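Local coordinates for protein cytochrome C2 (Paracoccus denitrificans, PDB 1COT) that probably carries electrons between redox partners in the periplasm by means of one covalently attached heme c, at residues A[3-8]-A[111-116]; A[40-45]-A[117-122]; A[46-51]-A[58-63]. All coordinates share one frame; numbering follows the deposited sequence.

How the contacts relate
Contacts 1 and 2 share one element: helix 108-117 packs on the N-terminal helix in contact 1, and the tail leaving it meets the loop 40-45 in contact 2. They touch where Val42 and Val43 pack on Leu115 and Ala116. Contact 3 continues directly from that loop to helix 57-65, on the far side of the chain's centre from contact 1. All three are partly buried, and contact 2 has the most exposed residues. Contact 1 is close packing without a cross-segment hydrogen bond, contact 2 is knit by backbone and serine hydrogen bonds, and contact 3 is mainly apolar, with one bridging water. Contacts 2 and 3 each donate to the same heme propionate.

Contact 1: residues A[3-8]-A[111-116]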
loop_
_atom_site.group_PDB
_atom_site.type_symbol
_atom_site.label_atom_id
_atom_site.label_comp_id
_atom_site.label_asym_id
_atom_site.label_seq_id
_atom_site.Cartn_x
_atom_site.Cartn_y
_atom_site.Cartn_z
ATOM N N GLY A 3 -1.877 5.328 -15.363
ATOM C CA GLY A 3 -1.727 3.909 -15.141
ATOM C C GLY A 3 -3.006 3.314 -15.674
ATOM O O GLY A 3 -4.051 3.957 -15.764
ATOM N N ASP A 4 -2.884 2.061 -16.034
ATOM C CA ASP A 4 -3.949 1.269 -16.580
ATOM C C ASP A 4 -4.386 0.247 -15.534
ATOM O O ASP A 4 -3.652 -0.690 -15.230
ATOM C CB ASP A 4 -3.383 0.590 -17.844
ATOM C CG ASP A 4 -4.365 -0.247 -18.598
ATOM O OD1 ASP A 4 -5.292 -0.814 -18.057
ATOM O OD2 ASP A 4 -4.113 -0.309 -19.882
ATOM N N ALA A 5 -5.578 0.428 -14.963
ATOM C CA ALA A 5 -6.076 -0.482 -13.940
ATOM C C ALA A 5 -6.222 -1.930 -14.418
ATOM O O ALA A 5 -6.116 -2.866 -13.621
ATOM C CB ALA A 5 -7.361 0.031 -13.318
ATOM N N ALA A 6 -6.456 -2.133 -15.719
ATOM C CA ALA A 6 -6.584 -3.483 -16.235
ATOM C C ALA A 6 -5.246 -4.207 -16.143
ATOM O O ALA A 6 -5.168 -5.352 -15.681
ATOM C CB ALA A 6 -7.172 -3.496 -17.640
ATOM N N LYS A 7 -4.185 -3.505 -16.530
ATOM C CA LYS A 7 -2.842 -4.042 -16.462
ATOM C C LYS A 7 -2.488 -4.161 -14.993
ATOM O O LYS A 7 -1.820 -5.100 -14.562
ATOM C CB LYS A 7 -1.883 -3.068 -17.120
ATOM C CG LYS A 7 -1.857 -3.295 -18.623
ATOM C CD LYS A 7 -0.805 -2.470 -19.331
ATOM C CE LYS A 7 -1.021 -2.414 -20.835
ATOM N NZ LYS A 7 -1.177 -1.039 -21.339
ATOM N N GLY A 8 -2.975 -3.195 -14.221
ATOM C CA GLY A 8 -2.726 -3.187 -12.791
ATOM C C GLY A 8 -3.269 -4.437 -12.108
ATOM O O GLY A 8 -2.667 -4.957 -11.170
ATOM N N VAL A 111 -0.438 -0.762 -11.232
ATOM C CA VAL A 111 -0.912 -1.406 -10.026
ATOM C C VAL A 111 -1.625 -0.387 -9.145
ATOM O O VAL A 111 -2.648 -0.685 -8.532
ATOM C CB VAL A 111 0.125 -2.277 -9.313
ATOM C CG1 VAL A 111 1.090 -1.427 -8.494
ATOM C CG2 VAL A 111 -0.573 -3.285 -8.413
ATOM N N VAL A 112 -1.100 0.838 -9.084
ATOM C CA VAL A 112 -1.740 1.854 -8.271
ATOM C C VAL A 112 -3.127 2.193 -8.814
ATOM O O VAL A 112 -4.076 2.402 -8.061
ATOM C CB VAL A 112 -0.827 3.047 -8.011
ATOM C CG1 VAL A 112 -1.614 4.202 -7.401
ATOM C CG2 VAL A 112 0.293 2.626 -7.080
ATOM N N ALA A 113 -3.249 2.225 -10.137
ATOM C CA ALA A 113 -4.528 2.514 -10.769
ATOM C C ALA A 113 -5.565 1.466 -10.361
ATOM O O ALA A 113 -6.735 1.760 -10.134
ATOM C CB ALA A 113 -4.380 2.553 -12.287
ATOM N N PHE A 114 -5.132 0.224 -10.267
ATOM C CA PHE A 114 -6.019 -0.837 -9.886
ATOM C C PHE A 114 -6.395 -0.682 -8.424
ATOM O O PHE A 114 -7.526 -0.961 -8.043
ATOM C CB PHE A 114 -5.264 -2.140 -10.062
ATOM C CG PHE A 114 -6.049 -3.333 -9.638
ATOM C CD1 PHE A 114 -7.200 -3.705 -10.334
ATOM C CD2 PHE A 114 -5.571 -4.090 -8.575
ATOM C CE1 PHE A 114 -7.918 -4.846 -9.969
ATOM C CE2 PHE A 114 -6.272 -5.240 -8.210
ATOM C CZ PHE A 114 -7.429 -5.596 -8.903
ATOM N N LEU A 115 -5.442 -0.261 -7.586
ATOM C CA LEU A 115 -5.763 -0.077 -6.187
ATOM C C LEU A 115 -6.804 1.032 -6.092
ATOM O O LEU A 115 -7.714 0.977 -5.268
ATOM C CB LEU A 115 -4.515 0.347 -5.407
ATOM C CG LEU A 115 -3.505 -0.785 -5.341
ATOM C CD1 LEU A 115 -2.277 -0.297 -4.588
ATOM C CD2 LEU A 115 -4.108 -1.979 -4.603
ATOM N N ALA A 116 -6.671 2.033 -6.948
ATOM C CA ALA A 116 -7.598 3.137 -6.961
ATOM C C ALA A 116 -8.994 2.696 -7.387
ATOM O O ALA A 116 -10.013 3.139 -6.869
ATOM C CB ALA A 116 -7.088 4.224 -7.887
#
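The Phe114 ring is the one aromatic group here, and Ala5 O and Gly8 C approach it obliquely. Ala5 O lies 3.6 Å from Phe114 CD1, while Gly8 C is 3.7 Å from Phe114 CB. With CG anti to the backbone N (chi1 177°), the ring is carried past the backbone of 5-8 toward Ile30 and Glu9. The flat carboxylate of Asp4 faces its own helix: OD1 accepts from Lys7 N, which comes in from above the carboxylate plane, and weakly from Ala6 N. This is an N-cap on helix 5-11, and a weak salt bridge runs from OD2 to Lys7 NZ. The two helices form the N- and C-terminal helix pair of the class I cytochrome c fold, crossing at Gly8. There Gly8 CA comes within 3.7 Å of Val111 N; the bare CA of Gly8 lets the two backbones come this close. Earlier along the pair, Ala113 CB fits against the backbone at the helix start, 3.6 Å from Ala5 N and 3.7 Å from Gly3 C. Ala5 CB meets Ala113 CB at 4.0 Å. Val111 CG2 reaches Gly8 O at 3.8 Å, and the Val111 side chain also packs on Phe12, its nearest atom about 4 Å from the heme.

Contact 2: residues A[40-45]-A[117-122]; sequences YGVVGR and QNSPDA. With HEC (heme c), chain B.
Gly41 N donates to Asn118 O (2.8 Å, N-H...O angle 163°), joining the loop 40-45 of this cytochrome c fold to the chain leaving helix 108-117. The same carbonyl oxygen sits over one face of the Tyr40 ring, offset toward its rim and 3.5 Å from CD2, so one oxygen meets both the N-H and the aromatic face. Next to it, Ser119 OG accepts from Val43 N at 3.1 Å; Val42 N is nearly as close to OG, at 3.2 Å, but at a poor angle for a bond. OG is also hydrogen-bonded to Leu115 O, which ties the serine back to the helix. The serine torsion, with OG beside its own backbone N (chi1 -69°), turns the hydroxyl to the start of the type II turn 42-45. Val43 lies alongside Ser119, with CB 3.7 Å from Ser119 CB, and Ala122 CB comes up to Val43 O. Farther out, Tyr40 and Pro120 cross at about a right angle, the Tyr40 OH end against CG and CD of Pro120.

In the next shell, Asn118 ND2 bonds to Phe114 O, and the Tyr40 ring packs on Pro24, Ile29 and Ile21. The type I turn 119-122 brings Asp121 round to a water that donates to its OD2 and is hydrogen-bonded to Tyr40 OH. The turn 42-45 delivers Arg45 to the heme pocket, and its NH1 bonds to Asn38 O. The Arg45 side chain bends at chi3 (99°), and NH2 donates to heme O1A at 3.0 Å, the propionate lying at the edge of the guanidinium near its plane.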
loop_
_atom_site.group_PDB
_atom_site.type_symbol
_atom_site.label_atom_id
_atom_site.label_comp_id
_atom_site.label_asym_id
_atom_site.label_seq_id
_atom_site.Cartn_x
_atom_site.Cartn_y
_atom_site.Cartn_z
ATOM N N TYR A 40 -8.053 -3.036 -0.005
ATOM C CA TYR A 40 -9.290 -2.437 -0.458
ATOM C C TYR A 40 -9.316 -1.062 0.201
ATOM O O TYR A 40 -9.003 -0.928 1.385
ATOM C CB TYR A 40 -10.489 -3.204 0.122
ATOM C CG TYR A 40 -11.742 -2.419 -0.167
ATOM C CD1 TYR A 40 -12.226 -1.430 0.693
ATOM C CD2 TYR A 40 -12.457 -2.671 -1.337
ATOM C CE1 TYR A 40 -13.360 -0.659 0.442
ATOM C CE2 TYR A 40 -13.601 -1.927 -1.605
ATOM C CZ TYR A 40 -14.055 -0.939 -0.732
ATOM O OH TYR A 40 -15.191 -0.232 -1.034
ATOM N N GLY A 41 -9.690 -0.052 -0.588
ATOM C CA GLY A 41 -9.786 1.323 -0.137
ATOM C C GLY A 41 -8.479 1.927 0.348
ATOM O O GLY A 41 -8.495 2.861 1.154
ATOM N N VAL A 42 -7.334 1.426 -0.125
ATOM C CA VAL A 42 -6.065 1.989 0.336
ATOM C C VAL A 42 -5.847 3.420 -0.114
ATOM O O VAL A 42 -5.263 4.231 0.604
ATOM C CB VAL A 42 -4.834 1.117 0.045
ATOM C CG1 VAL A 42 -4.605 0.999 -1.465
ATOM C CG2 VAL A 42 -3.592 1.637 0.744
ATOM N N VAL A 43 -6.325 3.751 -1.313
ATOM C CA VAL A 43 -6.136 5.119 -1.765
ATOM C C VAL A 43 -7.036 6.025 -0.952
ATOM O O VAL A 43 -8.250 5.811 -0.884
ATOM C CB VAL A 43 -6.413 5.277 -3.256
ATOM C CG1 VAL A 43 -6.070 6.688 -3.724
ATOM C CG2 VAL A 43 -5.631 4.236 -4.052
ATOM N N GLY A 44 -6.448 7.044 -0.337
ATOM C CA GLY A 44 -7.185 7.978 0.480
ATOM C C GLY A 44 -7.228 7.529 1.933
ATOM O O GLY A 44 -7.671 8.277 2.811
ATOM N N ARG A 45 -6.746 6.326 2.208
ATOM C CA ARG A 45 -6.751 5.846 3.582
ATOM C C ARG A 45 -5.541 6.356 4.356
ATOM O O ARG A 45 -4.453 6.463 3.797
ATOM C CB ARG A 45 -6.682 4.340 3.494
ATOM C CG ARG A 45 -6.653 3.613 4.806
ATOM C CD ARG A 45 -6.917 2.143 4.518
ATOM N NE ARG A 45 -5.708 1.337 4.480
ATOM C CZ ARG A 45 -5.682 0.113 3.946
ATOM N NH1 ARG A 45 -6.769 -0.443 3.411
ATOM N NH2 ARG A 45 -4.542 -0.566 3.956
ATOM N N GLN A 117 -9.043 1.790 -8.342
ATOM C CA GLN A 117 -10.308 1.296 -8.805
ATOM C C GLN A 117 -11.027 0.627 -7.636
ATOM O O GLN A 117 -12.248 0.644 -7.512
ATOM C CB GLN A 117 -10.013 0.296 -9.937
ATOM C CG GLN A 117 -11.206 -0.607 -10.303
ATOM C CD GLN A 117 -10.914 -1.507 -11.484
ATOM O OE1 GLN A 117 -10.744 -1.031 -12.618
ATOM N NE2 GLN A 117 -10.872 -2.815 -11.234
ATOM N N ASN A 118 -10.223 0.024 -6.765
ATOM C CA ASN A 118 -10.716 -0.672 -5.593
ATOM C C ASN A 118 -10.751 0.204 -4.331
ATOM O O ASN A 118 -10.763 -0.315 -3.215
ATOM C CB ASN A 118 -9.967 -1.998 -5.383
ATOM C CG ASN A 118 -10.323 -2.953 -6.502
ATOM O OD1 ASN A 118 -11.447 -3.480 -6.537
ATOM N ND2 ASN A 118 -9.401 -3.159 -7.436
ATOM N N SER A 119 -10.812 1.524 -4.517
ATOM C CA SER A 119 -10.884 2.532 -3.458
ATOM C C SER A 119 -11.986 3.448 -3.941
ATOM O O SER A 119 -11.778 4.629 -4.190
ATOM C CB SER A 119 -9.584 3.316 -3.367
ATOM O OG SER A 119 -8.604 2.425 -2.878
ATOM N N PRO A 120 -13.171 2.854 -4.085
ATOM C CA PRO A 120 -14.315 3.583 -4.594
ATOM C C PRO A 120 -14.767 4.849 -3.919
ATOM O O PRO A 120 -15.299 5.768 -4.547
ATOM C CB PRO A 120 -15.452 2.569 -4.718
ATOM C CG PRO A 120 -15.100 1.446 -3.766
ATOM C CD PRO A 120 -13.598 1.534 -3.544
ATOM N N ASP A 121 -14.541 4.888 -2.628
ATOM C CA ASP A 121 -14.935 6.038 -1.873
ATOM C C ASP A 121 -13.769 6.940 -1.606
ATOM O O ASP A 121 -13.848 7.824 -0.755
ATOM C CB ASP A 121 -15.569 5.540 -0.580
ATOM C CG ASP A 121 -16.909 5.004 -0.960
ATOM O OD1 ASP A 121 -17.768 5.711 -1.439
ATOM O OD2 ASP A 121 -17.039 3.715 -0.769
ATOM N N ALA A 122 -12.687 6.706 -2.330
ATOM C CA ALA A 122 -11.542 7.552 -2.113
ATOM C C ALA A 122 -11.976 8.946 -2.519
ATOM O O ALA A 122 -12.601 9.049 -3.599
ATOM C CB ALA A 122 -10.367 7.099 -2.964
HETATM FE FE HEC B . 2.830 -4.711 0.586
HETATM C CHA HEC B . 2.281 -2.857 3.334
HETATM C CHB HEC B . 1.464 -2.316 -1.337
HETATM C CHC HEC B . 3.393 -6.584 -2.191
HETATM C CHD HEC B . 4.092 -7.211 2.485
HETATM N NA HEC B . 2.044 -2.937 0.906
HETATM C C1A HEC B . 1.898 -2.340 2.154
HETATM C C2A HEC B . 1.266 -1.051 1.989
HETATM C C3A HEC B . 1.026 -0.874 0.677
HETATM C C4A HEC B . 1.505 -2.045 0.015
HETATM C CMA HEC B . 0.390 0.313 -0.007
HETATM C CAA HEC B . 0.952 -0.101 3.112
HETATM C CBA HEC B . -0.481 -0.365 3.598
HETATM C CGA HEC B . -1.027 0.578 4.675
HETATM O O1A HEC B . -1.958 0.078 5.242
HETATM O O2A HEC B . -0.614 1.680 4.944
HETATM N NB HEC B . 2.532 -4.511 -1.349
HETATM C C1B HEC B . 1.893 -3.455 -1.922
HETATM C C2B HEC B . 1.816 -3.694 -3.331
HETATM C C3B HEC B . 2.368 -4.878 -3.550
HETATM C C4B HEC B . 2.816 -5.375 -2.322
HETATM C CMB HEC B . 1.213 -2.684 -4.324
HETATM C CAB HEC B . 2.616 -5.488 -4.870
HETATM C CBB HEC B . 3.402 -4.781 -5.937
HETATM N NC HEC B . 3.586 -6.469 0.202
HETATM C C1C HEC B . 3.736 -7.111 -0.999
HETATM C C2C HEC B . 4.309 -8.427 -0.808
HETATM C C3C HEC B . 4.489 -8.597 0.520
HETATM C C4C HEC B . 4.027 -7.393 1.138
HETATM C CMC HEC B . 4.638 -9.409 -1.926
HETATM C CAC HEC B . 5.034 -9.779 1.276
HETATM C CBC HEC B . 6.094 -10.745 0.855
HETATM N ND HEC B . 3.164 -4.972 2.527
HETATM C C1D HEC B . 3.685 -6.096 3.115
HETATM C C2D HEC B . 3.736 -5.892 4.551
HETATM C C3D HEC B . 3.205 -4.672 4.759
HETATM C C4D HEC B . 2.868 -4.094 3.509
HETATM C CMD HEC B . 4.280 -6.868 5.571
HETATM C CAD HEC B . 3.131 -3.962 6.055
HETATM C CBD HEC B . 4.434 -3.103 6.034
HETATM C CGD HEC B . 4.934 -2.570 7.324
HETATM O O1D HEC B . 4.343 -2.653 8.374
HETATM O O2D HEC B . 6.044 -1.984 7.249
HETATM O O HOH W 1 -15.228 2.017 0.137
#

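Contact 3: residues A[46-51]-A[58-63]; sequences KIASEE and GILEVA. With HEC (heme c), chain B.
Ile47 and Ala48 are the bumps of the loop, and they press on one side of helix 57-65. Ile47 CG2, anti to its own backbone N, points at the Ile59 side chain and meets CG1 at 3.7 Å and CD1 at 4.1 Å; the two branched chains pass at an oblique angle. Ala63, one helical turn on, presents only its CB, and Ile47 O settles against it at 3.7 Å. Ala48 CB sits between Ile59 CG2 and Leu60 CD2, at 4.1 Å from each. Leu60 starts out directed away from the loop, yet its end swings back to close that notch. At the Ala63 end, the extended Lys46 chain bends at its last torsion (chi4 -60°), and one water bridges Lys46 NZ to Ala63 O. Val62 also packs on Leu87 and Met90 of helix 83-91, while Ile47 also packs on Leu69 and Trp71. Ser49 OG donates to Lys46 O, tying the loop across Ile47 and Ala48. Ala48 N donates to heme O2A at 3.0 Å, and Ile59 CG2 lies 3.6 Å from O1D of the other propionate: this is the propionate side of the heme pocket of a class I cytochrome c.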
loop_
_atom_site.group_PDB
_atom_site.type_symbol
_atom_site.label_atom_id
_atom_site.label_comp_id
_atom_site.label_asym_id
_atom_site.label_seq_id
_atom_site.Cartn_x
_atom_site.Cartn_y
_atom_site.Cartn_z
ATOM N N LYS A 46 -5.709 6.642 5.652
ATOM C CA LYS A 46 -4.594 7.100 6.468
ATOM C C LYS A 46 -3.514 6.023 6.486
ATOM O O LYS A 46 -3.808 4.831 6.556
ATOM C CB LYS A 46 -5.058 7.293 7.909
ATOM C CG LYS A 46 -4.038 7.959 8.816
ATOM C CD LYS A 46 -4.522 8.153 10.253
ATOM C CE LYS A 46 -3.643 9.072 11.072
ATOM N NZ LYS A 46 -2.262 8.578 11.174
ATOM N N ILE A 47 -2.255 6.428 6.403
ATOM C CA ILE A 47 -1.155 5.468 6.418
ATOM C C ILE A 47 -1.228 4.568 7.646
ATOM O O ILE A 47 -1.564 5.051 8.727
ATOM C CB ILE A 47 0.156 6.248 6.581
ATOM C CG1 ILE A 47 0.274 7.387 5.571
ATOM C CG2 ILE A 47 1.369 5.333 6.532
ATOM C CD1 ILE A 47 0.357 6.909 4.123
ATOM N N ALA A 48 -0.881 3.289 7.483
ATOM C CA ALA A 48 -0.854 2.300 8.559
ATOM C C ALA A 48 -2.070 2.412 9.451
ATOM O O ALA A 48 -1.939 2.562 10.665
ATOM C CB ALA A 48 0.412 2.483 9.389
ATOM N N SER A 49 -3.252 2.341 8.853
ATOM C CA SER A 49 -4.445 2.464 9.667
ATOM C C SER A 49 -5.318 1.227 9.675
ATOM O O SER A 49 -6.415 1.269 10.234
ATOM C CB SER A 49 -5.240 3.718 9.352
ATOM O OG SER A 49 -5.741 3.630 8.037
ATOM N N GLU A 50 -4.854 0.122 9.064
ATOM C CA GLU A 50 -5.646 -1.108 9.044
ATOM C C GLU A 50 -5.765 -1.643 10.468
ATOM O O GLU A 50 -4.787 -1.822 11.194
ATOM C CB GLU A 50 -5.246 -2.214 8.041
ATOM C CG GLU A 50 -5.606 -3.639 8.519
ATOM C CD GLU A 50 -5.790 -4.657 7.424
ATOM O OE1 GLU A 50 -6.253 -4.115 6.328
ATOM O OE2 GLU A 50 -5.543 -5.846 7.539
ATOM N N GLU A 51 -7.007 -1.875 10.857
ATOM C CA GLU A 51 -7.335 -2.378 12.172
ATOM C C GLU A 51 -6.862 -3.810 12.355
ATOM O O GLU A 51 -7.087 -4.659 11.495
ATOM C CB GLU A 51 -8.866 -2.266 12.318
ATOM C CG GLU A 51 -9.414 -2.480 13.734
ATOM C CD GLU A 51 -10.918 -2.559 13.709
ATOM O OE1 GLU A 51 -11.574 -2.451 12.691
ATOM O OE2 GLU A 51 -11.429 -2.747 14.899
ATOM N N GLY A 58 8.800 1.449 11.375
ATOM C CA GLY A 58 9.018 2.552 10.475
ATOM C C GLY A 58 7.746 3.226 9.971
ATOM O O GLY A 58 7.629 4.457 10.000
ATOM N N ILE A 59 6.803 2.435 9.471
ATOM C CA ILE A 59 5.584 3.012 8.939
ATOM C C ILE A 59 4.719 3.629 10.027
ATOM O O ILE A 59 4.027 4.627 9.797
ATOM C CB ILE A 59 4.890 2.017 8.011
ATOM C CG1 ILE A 59 3.986 2.748 7.019
ATOM C CG2 ILE A 59 4.142 0.956 8.808
ATOM C CD1 ILE A 59 3.345 1.822 5.994
ATOM N N LEU A 60 4.771 3.055 11.225
ATOM C CA LEU A 60 4.014 3.604 12.333
ATOM C C LEU A 60 4.615 4.954 12.655
ATOM O O LEU A 60 3.912 5.908 12.990
ATOM C CB LEU A 60 4.096 2.682 13.547
ATOM C CG LEU A 60 3.261 1.439 13.297
ATOM C CD1 LEU A 60 3.457 0.482 14.466
ATOM C CD2 LEU A 60 1.796 1.837 13.150
ATOM N N GLU A 61 5.935 5.060 12.535
ATOM C CA GLU A 61 6.574 6.338 12.810
ATOM C C GLU A 61 6.161 7.356 11.755
ATOM O O GLU A 61 5.930 8.521 12.062
ATOM C CB GLU A 61 8.107 6.246 12.874
ATOM C CG GLU A 61 8.761 7.600 13.202
ATOM C CD GLU A 61 10.218 7.421 13.541
ATOM O OE1 GLU A 61 10.477 6.222 13.996
ATOM O OE2 GLU A 61 11.060 8.282 13.390
ATOM N N VAL A 62 6.060 6.937 10.494
ATOM C CA VAL A 62 5.648 7.881 9.479
ATOM C C VAL A 62 4.245 8.408 9.829
ATOM O O VAL A 62 4.017 9.612 9.759
ATOM C CB VAL A 62 5.581 7.223 8.109
ATOM C CG1 VAL A 62 4.939 8.161 7.096
ATOM C CG2 VAL A 62 6.969 6.789 7.648
ATOM N N ALA A 63 3.299 7.527 10.226
ATOM C CA ALA A 63 1.929 7.937 10.583
ATOM C C ALA A 63 1.911 8.928 11.739
ATOM O O ALA A 63 1.203 9.936 11.723
ATOM C CB ALA A 63 1.036 6.729 10.843
HETATM FE FE HEC B . 2.830 -4.711 0.586
HETATM C CHA HEC B . 2.281 -2.857 3.334
HETATM C CHB HEC B . 1.464 -2.316 -1.337
HETATM C CHC HEC B . 3.393 -6.584 -2.191
HETATM C CHD HEC B . 4.092 -7.211 2.485
HETATM N NA HEC B . 2.044 -2.937 0.906
HETATM C C1A HEC B . 1.898 -2.340 2.154
HETATM C C2A HEC B . 1.266 -1.051 1.989
HETATM C C3A HEC B . 1.026 -0.874 0.677
HETATM C C4A HEC B . 1.505 -2.045 0.015
HETATM C CMA HEC B . 0.390 0.313 -0.007
HETATM C CAA HEC B . 0.952 -0.101 3.112
HETATM C CBA HEC B . -0.481 -0.365 3.598
HETATM C CGA HEC B . -1.027 0.578 4.675
HETATM O O1A HEC B . -1.958 0.078 5.242
HETATM O O2A HEC B . -0.614 1.680 4.944
HETATM N NB HEC B . 2.532 -4.511 -1.349
HETATM C C1B HEC B . 1.893 -3.455 -1.922
HETATM C C2B HEC B . 1.816 -3.694 -3.331
HETATM C C3B HEC B . 2.368 -4.878 -3.550
HETATM C C4B HEC B . 2.816 -5.375 -2.322
HETATM C CMB HEC B . 1.213 -2.684 -4.324
HETATM C CAB HEC B . 2.616 -5.488 -4.870
HETATM C CBB HEC B . 3.402 -4.781 -5.937
HETATM N NC HEC B . 3.586 -6.469 0.202
HETATM C C1C HEC B . 3.736 -7.111 -0.999
HETATM C C2C HEC B . 4.309 -8.427 -0.808
HETATM C C3C HEC B . 4.489 -8.597 0.520
HETATM C C4C HEC B . 4.027 -7.393 1.138
HETATM C CMC HEC B . 4.638 -9.409 -1.926
HETATM C CAC HEC B . 5.034 -9.779 1.276
HETATM C CBC HEC B . 6.094 -10.745 0.855
HETATM N ND HEC B . 3.164 -4.972 2.527
HETATM C C1D HEC B . 3.685 -6.096 3.115
HETATM C C2D HEC B . 3.736 -5.892 4.551
HETATM C C3D HEC B . 3.205 -4.672 4.759
HETATM C C4D HEC B . 2.868 -4.094 3.509
HETATM C CMD HEC B . 4.280 -6.868 5.571
HETATM C CAD HEC B . 3.131 -3.962 6.055
HETATM C CBD HEC B . 4.434 -3.103 6.034
HETATM C CGD HEC B . 4.934 -2.570 7.324
HETATM O O1D HEC B . 4.343 -2.653 8.374
HETATM O O2D HEC B . 6.044 -1.984 7.249
HETATM O O HOH W 2 -0.944 9.609 13.310
#